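Local coordinates for pvivax hypothetical protein (Plasmodium vivax, PDB 2B30), which is of unproven function but belongs to the Cof-like HAD hydrolases and is probably a metal-dependent phosphatase, here with calcium bound, at residues 122-127 / 180-185; 204-209 / 216-221. All coordinates share one frame; numbering follows the deposited sequence.

Interaction 1: residues 122-127 / 180-185; sequences ELISYL and NKLMIV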
ATOM      1  N   GLU A 122      10.394  -9.496  20.973  1.00 40.59           N
ATOM      2  CA  GLU A 122      11.716  -9.207  20.477  1.00 42.14           C
ATOM      3  C   GLU A 122      11.949  -7.720  20.577  1.00 40.26           C
ATOM      4  O   GLU A 122      13.024  -7.280  20.976  1.00 42.16           O
ATOM      5  CB  GLU A 122      11.898  -9.685  19.045  1.00 41.90           C
ATOM      6  CG  GLU A 122      13.337  -9.562  18.580  1.00 47.58           C
ATOM      7  CD  GLU A 122      13.612 -10.291  17.272  1.00 53.03           C
ATOM      8  OE1 GLU A 122      12.654 -10.528  16.495  1.00 58.74           O
ATOM      9  OE2 GLU A 122      14.794 -10.625  17.023  1.00 55.78           O
ATOM     10  N   LEU A 123      10.923  -6.949  20.241  1.00 38.38           N
ATOM     11  CA  LEU A 123      11.045  -5.500  20.186  1.00 36.94           C
ATOM     12  C   LEU A 123      11.419  -4.921  21.543  1.00 38.40           C
ATOM     13  O   LEU A 123      12.331  -4.098  21.637  1.00 38.55           O
ATOM     14  CB  LEU A 123       9.745  -4.873  19.683  1.00 34.80           C
ATOM     15  CG  LEU A 123       9.720  -3.354  19.604  1.00 30.21           C
ATOM     16  CD1 LEU A 123      10.761  -2.881  18.627  1.00 30.10           C
ATOM     17  CD2 LEU A 123       8.333  -2.872  19.213  1.00 32.99           C
ATOM     18  N   ILE A 124      10.702  -5.353  22.578  1.00 39.11           N
ATOM     19  CA  ILE A 124      10.948  -4.917  23.963  1.00 40.28           C
ATOM     20  C   ILE A 124      12.326  -5.388  24.452  1.00 39.88           C
ATOM     21  O   ILE A 124      13.006  -4.675  25.177  1.00 40.70           O
ATOM     22  CB  ILE A 124       9.833  -5.439  24.941  1.00 40.39           C
ATOM     23  CG1 ILE A 124       8.438  -4.947  24.512  1.00 41.33           C
ATOM     24  CG2 ILE A 124      10.129  -5.029  26.387  1.00 40.09           C
ATOM     25  CD1 ILE A 124       8.333  -3.432  24.308  1.00 41.85           C
ATOM     26  N   SER A 125      12.727  -6.585  24.045  1.00 40.20           N
ATOM     27  CA  SER A 125      14.038  -7.106  24.389  1.00 40.68           C
ATOM     28  C   SER A 125      15.128  -6.231  23.778  1.00 41.41           C
ATOM     29  O   SER A 125      16.118  -5.929  24.431  1.00 40.98           O
ATOM     30  CB  SER A 125      14.182  -8.548  23.909  1.00 40.65           C
ATOM     31  OG  SER A 125      15.020  -9.275  24.786  1.00 42.01           O
ATOM     32  N   TYR A 126      14.925  -5.817  22.530  1.00 43.75           N
ATOM     33  CA  TYR A 126      15.825  -4.872  21.842  1.00 44.68           C
ATOM     34  C   TYR A 126      15.850  -3.471  22.486  1.00 46.56           C
ATOM     35  O   TYR A 126      16.906  -2.823  22.534  1.00 48.94           O
ATOM     36  CB  TYR A 126      15.445  -4.762  20.350  1.00 43.37           C
ATOM     37  CG  TYR A 126      16.230  -3.728  19.568  1.00 41.52           C
ATOM     38  CD1 TYR A 126      17.352  -4.089  18.834  1.00 43.18           C
ATOM     39  CD2 TYR A 126      15.848  -2.394  19.559  1.00 39.66           C
ATOM     40  CE1 TYR A 126      18.080  -3.145  18.124  1.00 41.44           C
ATOM     41  CE2 TYR A 126      16.565  -1.449  18.852  1.00 41.36           C
ATOM     42  CZ  TYR A 126      17.682  -1.832  18.134  1.00 41.58           C
ATOM     43  OH  TYR A 126      18.402  -0.896  17.424  1.00 45.58           O
ATOM     44  N   LEU A 127      14.697  -3.002  22.966  1.00 46.80           N
ATOM     45  CA  LEU A 127      14.602  -1.672  23.590  1.00 45.93           C
ATOM     46  C   LEU A 127      15.305  -1.608  24.952  1.00 46.39           C
ATOM     47  O   LEU A 127      15.900  -0.584  25.303  1.00 43.63           O
ATOM     48  CB  LEU A 127      13.134  -1.249  23.729  1.00 45.90           C
ATOM     49  CG  LEU A 127      12.424  -0.938  22.406  1.00 46.08           C
ATOM     50  CD1 LEU A 127      10.959  -0.652  22.656  1.00 46.71           C
ATOM     51  CD2 LEU A 127      13.083   0.222  21.662  1.00 44.28           C
ATOM     52  N   ASN A 180      -0.484  -1.447  20.200  1.00 35.78           N
ATOM     53  CA  ASN A 180      -0.790  -0.967  18.849  1.00 36.08           C
ATOM     54  C   ASN A 180       0.364  -0.138  18.292  1.00 35.75           C
ATOM     55  O   ASN A 180       0.630  -0.159  17.084  1.00 34.39           O
ATOM     56  CB  ASN A 180      -2.054  -0.114  18.840  1.00 36.82           C
ATOM     57  CG  ASN A 180      -3.296  -0.899  19.203  1.00 36.46           C
ATOM     58  OD1 ASN A 180      -3.732  -0.881  20.350  1.00 31.34           O
ATOM     59  ND2 ASN A 180      -3.886  -1.574  18.222  1.00 37.79           N
ATOM     60  N   LYS A 181       1.030   0.601  19.176  1.00 33.75           N
ATOM     61  CA  LYS A 181       2.118   1.476  18.764  1.00 35.83           C
ATOM     62  C   LYS A 181       3.104   1.794  19.883  1.00 34.86           C
ATOM     63  O   LYS A 181       2.703   2.016  21.025  1.00 33.29           O
ATOM     64  CB  LYS A 181       1.547   2.788  18.219  1.00 36.43           C
ATOM     65  CG  LYS A 181       2.595   3.823  17.820  1.00 36.13           C
ATOM     66  CD  LYS A 181       1.954   4.973  17.078  1.00 38.28           C
ATOM     67  CE  LYS A 181       1.286   5.965  18.018  1.00 39.62           C
ATOM     68  NZ  LYS A 181       2.077   7.200  18.118  1.00 37.83           N
ATOM     69  N   LEU A 182       4.389   1.819  19.538  1.00 35.49           N
ATOM     70  CA  LEU A 182       5.412   2.407  20.404  1.00 40.54           C
ATOM     71  C   LEU A 182       5.950   3.657  19.710  1.00 42.78           C
ATOM     72  O   LEU A 182       6.468   3.573  18.589  1.00 42.64           O
ATOM     73  CB  LEU A 182       6.569   1.436  20.673  1.00 40.16           C
ATOM     74  CG  LEU A 182       6.279   0.021  21.168  1.00 44.18           C
ATOM     75  CD1 LEU A 182       7.564  -0.618  21.644  1.00 47.79           C
ATOM     76  CD2 LEU A 182       5.277   0.010  22.293  1.00 49.67           C
ATOM     77  N   MET A 183       5.805   4.812  20.356  1.00 45.07           N
ATOM     78  CA  MET A 183       6.425   6.039  19.867  1.00 47.48           C
ATOM     79  C   MET A 183       7.677   6.302  20.672  1.00 47.56           C
ATOM     80  O   MET A 183       7.600   6.768  21.808  1.00 50.52           O
ATOM     81  CB  MET A 183       5.491   7.235  19.988  1.00 48.78           C
ATOM     82  CG  MET A 183       6.024   8.472  19.285  1.00 49.46           C
ATOM     83  SD  MET A 183       5.568   9.971  20.149  1.00 52.85           S
ATOM     84  CE  MET A 183       6.326  11.210  19.089  1.00 54.44           C
ATOM     85  N   ILE A 184       8.830   5.999  20.088  1.00 47.83           N
ATOM     86  CA  ILE A 184      10.108   6.220  20.760  1.00 48.09           C
ATOM     87  C   ILE A 184      10.493   7.695  20.595  1.00 48.20           C
ATOM     88  O   ILE A 184      10.793   8.150  19.488  1.00 48.27           O
ATOM     89  CB  ILE A 184      11.217   5.296  20.207  1.00 47.74           C
ATOM     90  CG1 ILE A 184      10.768   3.827  20.250  1.00 46.48           C
ATOM     91  CG2 ILE A 184      12.502   5.453  21.009  1.00 48.71           C
ATOM     92  CD1 ILE A 184      11.805   2.852  19.705  1.00 46.36           C
ATOM     93  N   VAL A 185      10.456   8.436  21.700  1.00 47.95           N
ATOM     94  CA  VAL A 185      10.862   9.835  21.700  1.00 48.75           C
ATOM     95  C   VAL A 185      12.384   9.900  21.640  1.00 49.10           C
ATOM     96  O   VAL A 185      13.077   9.295  22.455  1.00 48.08           O
ATOM     97  CB  VAL A 185      10.322  10.581  22.935  1.00 48.38           C
ATOM     98  CG1 VAL A 185      10.915  11.970  23.027  1.00 49.26           C
ATOM     99  CG2 VAL A 185       8.800  10.661  22.878  1.00 47.94           C
TER
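Leu-123 opens the contact, meeting Leu-182 tip to tip. CD2 of Leu-123 lies 3.4 Å from CD1 of Leu-182. CG of Leu-123 stands anti to the backbone N (chi1 179°), which sends CD2 toward the strand. Ile-124 sits at the flank of the contact. Only CD1 of Ile-124 reaches across, to 4.0 Å from CD1 of Leu-182, and the two side chains run at about a right angle. Leu-127, one turn after Leu-123, divides its two methyls between two strand residues. CD1 of Leu-127 is 3.5 Å from CD1 of Leu-182, and CD2 of Leu-127 is 3.5 Å from CD1 of Ile-184. One methyl of Leu-182 thus meets three helix residues. No hydrogen bond crosses between the segments, and the touching surface is entirely apolar. Phe-138 of the adjacent strand also packs on Ile-124 and Leu-182, so the helix covers more than one strand. The short axes of helix and strand lie 11.9 Å apart and run nearly parallel, at 18°. This is helix-on-sheet packing, consistent with the alpha/beta cap domain of subfamily IIB HAD hydrolases.

Interaction 2: residues 204-209 / 216-221; sequences NKLTIF and AEVTKL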
ATOM      1  N   ASN A 204      11.264  -5.643   7.572  1.00 34.81           N
ATOM      2  CA  ASN A 204      10.202  -6.626   7.269  1.00 35.51           C
ATOM      3  C   ASN A 204       9.627  -7.344   8.505  1.00 35.68           C
ATOM      4  O   ASN A 204       9.253  -8.503   8.422  1.00 35.06           O
ATOM      5  CB  ASN A 204      10.678  -7.695   6.263  1.00 35.83           C
ATOM      6  CG  ASN A 204      11.040  -7.122   4.911  1.00 34.23           C
ATOM      7  OD1 ASN A 204      12.180  -6.721   4.687  1.00 36.19           O
ATOM      8  ND2 ASN A 204      10.084  -7.115   3.992  1.00 29.15           N
ATOM      9  N   LYS A 205       9.579  -6.662   9.645  1.00 36.37           N
ATOM     10  CA  LYS A 205       8.943  -7.185  10.855  1.00 36.88           C
ATOM     11  C   LYS A 205       8.033  -6.150  11.546  1.00 35.96           C
ATOM     12  O   LYS A 205       7.152  -6.512  12.335  1.00 35.14           O
ATOM     13  CB  LYS A 205      10.020  -7.692  11.814  1.00 37.40           C
ATOM     14  CG  LYS A 205      10.765  -8.906  11.264  1.00 41.07           C
ATOM     15  CD  LYS A 205      12.030  -9.231  12.033  1.00 42.55           C
ATOM     16  CE  LYS A 205      11.735  -9.900  13.364  1.00 46.32           C
ATOM     17  NZ  LYS A 205      12.987 -10.433  13.962  1.00 46.67           N
ATOM     18  N   LEU A 206       8.244  -4.870  11.236  1.00 36.10           N
ATOM     19  CA  LEU A 206       7.484  -3.766  11.817  1.00 36.51           C
ATOM     20  C   LEU A 206       7.457  -2.604  10.836  1.00 35.85           C
ATOM     21  O   LEU A 206       8.377  -2.429  10.038  1.00 38.74           O
ATOM     22  CB  LEU A 206       8.136  -3.266  13.116  1.00 36.75           C
ATOM     23  CG  LEU A 206       8.036  -4.132  14.377  1.00 38.32           C
ATOM     24  CD1 LEU A 206       9.039  -3.668  15.433  1.00 36.40           C
ATOM     25  CD2 LEU A 206       6.616  -4.119  14.931  1.00 40.50           C
ATOM     26  N   THR A 207       6.392  -1.820  10.911  1.00 33.13           N
ATOM     27  CA  THR A 207       6.315  -0.528  10.255  1.00 31.66           C
ATOM     28  C   THR A 207       6.975   0.517  11.163  1.00 33.48           C
ATOM     29  O   THR A 207       6.539   0.722  12.302  1.00 32.15           O
ATOM     30  CB  THR A 207       4.843  -0.165  10.048  1.00 30.51           C
ATOM     31  OG1 THR A 207       4.235  -1.164   9.226  1.00 30.36           O
ATOM     32  CG2 THR A 207       4.677   1.209   9.419  1.00 28.42           C
ATOM     33  N   ILE A 208       8.028   1.165  10.680  1.00 34.65           N
ATOM     34  CA  ILE A 208       8.691   2.207  11.454  1.00 35.67           C
ATOM     35  C   ILE A 208       8.701   3.513  10.671  1.00 36.46           C
ATOM     36  O   ILE A 208       9.478   3.672   9.733  1.00 35.08           O
ATOM     37  CB  ILE A 208      10.148   1.835  11.828  1.00 36.22           C
ATOM     38  CG1 ILE A 208      10.204   0.540  12.646  1.00 38.47           C
ATOM     39  CG2 ILE A 208      10.806   2.965  12.617  1.00 37.52           C
ATOM     40  CD1 ILE A 208      10.945  -0.599  11.950  1.00 39.71           C
ATOM     41  N   PHE A 209       7.840   4.446  11.066  1.00 37.50           N
ATOM     42  CA  PHE A 209       7.862   5.785  10.496  1.00 39.25           C
ATOM     43  C   PHE A 209       8.670   6.723  11.381  1.00 40.87           C
ATOM     44  O   PHE A 209       8.826   6.487  12.580  1.00 38.62           O
ATOM     45  CB  PHE A 209       6.449   6.335  10.313  1.00 39.19           C
ATOM     46  CG  PHE A 209       5.671   5.674   9.197  1.00 41.91           C
ATOM     47  CD1 PHE A 209       6.130   5.725   7.880  1.00 42.21           C
ATOM     48  CD2 PHE A 209       4.464   5.025   9.455  1.00 40.74           C
ATOM     49  CE1 PHE A 209       5.411   5.125   6.843  1.00 40.66           C
ATOM     50  CE2 PHE A 209       3.739   4.428   8.419  1.00 40.98           C
ATOM     51  CZ  PHE A 209       4.211   4.479   7.113  1.00 38.27           C
ATOM     52  N   ALA A 216      10.500   7.999  16.456  1.00 42.95           N
ATOM     53  CA  ALA A 216      10.095   6.753  15.778  1.00 42.14           C
ATOM     54  C   ALA A 216       8.694   6.319  16.200  1.00 40.18           C
ATOM     55  O   ALA A 216       8.448   6.116  17.373  1.00 38.12           O
ATOM     56  CB  ALA A 216      11.093   5.632  16.054  1.00 41.14           C
ATOM     57  N   GLU A 217       7.784   6.194  15.236  1.00 39.59           N
ATOM     58  CA  GLU A 217       6.471   5.605  15.469  1.00 38.86           C
ATOM     59  C   GLU A 217       6.502   4.174  14.953  1.00 35.67           C
ATOM     60  O   GLU A 217       6.682   3.954  13.756  1.00 35.34           O
ATOM     61  CB  GLU A 217       5.380   6.399  14.750  1.00 38.34           C
ATOM     62  CG  GLU A 217       4.903   7.626  15.509  1.00 40.91           C
ATOM     63  CD  GLU A 217       3.710   8.316  14.839  1.00 46.02           C
ATOM     64  OE1 GLU A 217       3.654   8.396  13.580  1.00 50.32           O
ATOM     65  OE2 GLU A 217       2.819   8.789  15.585  1.00 55.14           O
ATOM     66  N   VAL A 218       6.332   3.214  15.858  1.00 34.12           N
ATOM     67  CA  VAL A 218       6.423   1.779  15.538  1.00 31.65           C
ATOM     68  C   VAL A 218       5.047   1.113  15.559  1.00 30.38           C
ATOM     69  O   VAL A 218       4.413   1.058  16.597  1.00 28.90           O
ATOM     70  CB  VAL A 218       7.315   1.066  16.558  1.00 30.00           C
ATOM     71  CG1 VAL A 218       7.441  -0.411  16.237  1.00 32.25           C
ATOM     72  CG2 VAL A 218       8.676   1.721  16.588  1.00 35.03           C
ATOM     73  N   THR A 219       4.599   0.606  14.413  1.00 32.18           N
ATOM     74  CA  THR A 219       3.314  -0.110  14.308  1.00 32.93           C
ATOM     75  C   THR A 219       3.493  -1.463  13.636  1.00 33.47           C
ATOM     76  O   THR A 219       4.578  -1.783  13.146  1.00 34.68           O
ATOM     77  CB  THR A 219       2.273   0.705  13.516  1.00 34.00           C
ATOM     78  OG1 THR A 219       2.876   1.256  12.337  1.00 37.08           O
ATOM     79  CG2 THR A 219       1.719   1.834  14.368  1.00 34.85           C
ATOM     80  N   LYS A 220       2.427  -2.261  13.632  1.00 34.21           N
ATOM     81  CA  LYS A 220       2.422  -3.576  12.979  1.00 33.37           C
ATOM     82  C   LYS A 220       2.793  -3.473  11.491  1.00 32.22           C
ATOM     83  O   LYS A 220       2.483  -2.476  10.837  1.00 32.89           O
ATOM     84  CB  LYS A 220       1.038  -4.216  13.128  1.00 33.95           C
ATOM     85  CG  LYS A 220       0.939  -5.695  12.711  1.00 34.25           C
ATOM     86  CD  LYS A 220      -0.501  -6.186  12.810  1.00 33.65           C
ATOM     87  CE  LYS A 220      -0.600  -7.703  12.857  1.00 36.93           C
ATOM     88  NZ  LYS A 220      -1.988  -8.118  13.211  1.00 36.65           N
ATOM     89  N   LEU A 221       3.455  -4.505  10.972  1.00 30.72           N
ATOM     90  CA  LEU A 221       3.887  -4.540   9.572  1.00 30.76           C
ATOM     91  C   LEU A 221       2.696  -4.649   8.642  1.00 31.51           C
ATOM     92  O   LEU A 221       1.711  -5.299   8.969  1.00 34.17           O
ATOM     93  CB  LEU A 221       4.809  -5.738   9.330  1.00 30.15           C
ATOM     94  CG  LEU A 221       5.441  -5.863   7.936  1.00 31.76           C
ATOM     95  CD1 LEU A 221       6.485  -4.793   7.715  1.00 30.75           C
ATOM     96  CD2 LEU A 221       6.056  -7.237   7.732  1.00 31.82           C
TER
HETATM   97  O   HOH W   1       4.528  -6.123  12.910  1.00 34.12           O
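Leu-206 and Val-218 form the apolar centre, with CD1 of Leu-206 3.7 Å from CG1 of Val-218. CD2 of Leu-206 also comes near the carbonyl O of Thr-219. Both residues also touch Leu-123 of the covering helix. Farther along, Ile-208 meets Val-218 and Ala-216 more loosely on the same face. At the other end, Leu-221 lies against the backbone of residues 204 to 206.

The backbones join as an antiparallel pair. Thr-207 and Thr-219 form a hydrogen-bonded pair, as do Phe-209 and Glu-217. In the first pair, N of Thr-219 reaches O of Thr-207 at 2.9 Å, with a nearly straight N-H...O angle of 166°. Between these pairs, Ile-208 faces Val-218 in a non-hydrogen-bonded pair.

The threonines share the other face. OG1 of Thr-207 is anti to the carbonyl carbon (chi1 -60°), which turns it toward the main chain just after Thr-219. OG1 of Thr-207 donates to O of Lys-220 at 2.7 Å, from above the carbonyl plane. OG1 of Thr-219 instead sits 3.3 Å from CB of Thr-207. Beyond the Thr-207 and Thr-219 pair, a water donates to O of Lys-205 and accepts from N of Leu-221, at 2.7 Å each. Glu-217 forms a salt bridge with Lys-181, and its side chain is about 8 Å from the bound calcium ion. ND2 of Asn-204 hydrogen-bonds to the backbone O atoms of Phe-259 and His-275 of the second subunit.

Main-chain bonds therefore set the register of this hairpin, while the threonine hydroxyl and the water extend the polar link beyond the Thr-207 and Thr-219 pair.

Overall arrangement
From the N terminus, interaction 1 comes first. It closes a long loop, with 52 residues between segments 122-127 and 180-185. Interaction 2 follows in series and closes only a short hairpin turn, so the two loops neither nest nor cross. Their centres are about 9 Å apart. Strands 181-184 and 216-220 are neighbours in one mixed sheet, and strand 206-210 is outermost on that side within the chain. Backbone bonding between Ile-184 and Ala-216 joins the contacts directly. A salt bridge from Glu-122 to Lys-205 ties the helix to the start of the hairpin. Together they bind helix, central strand and edge hairpin into one layered unit.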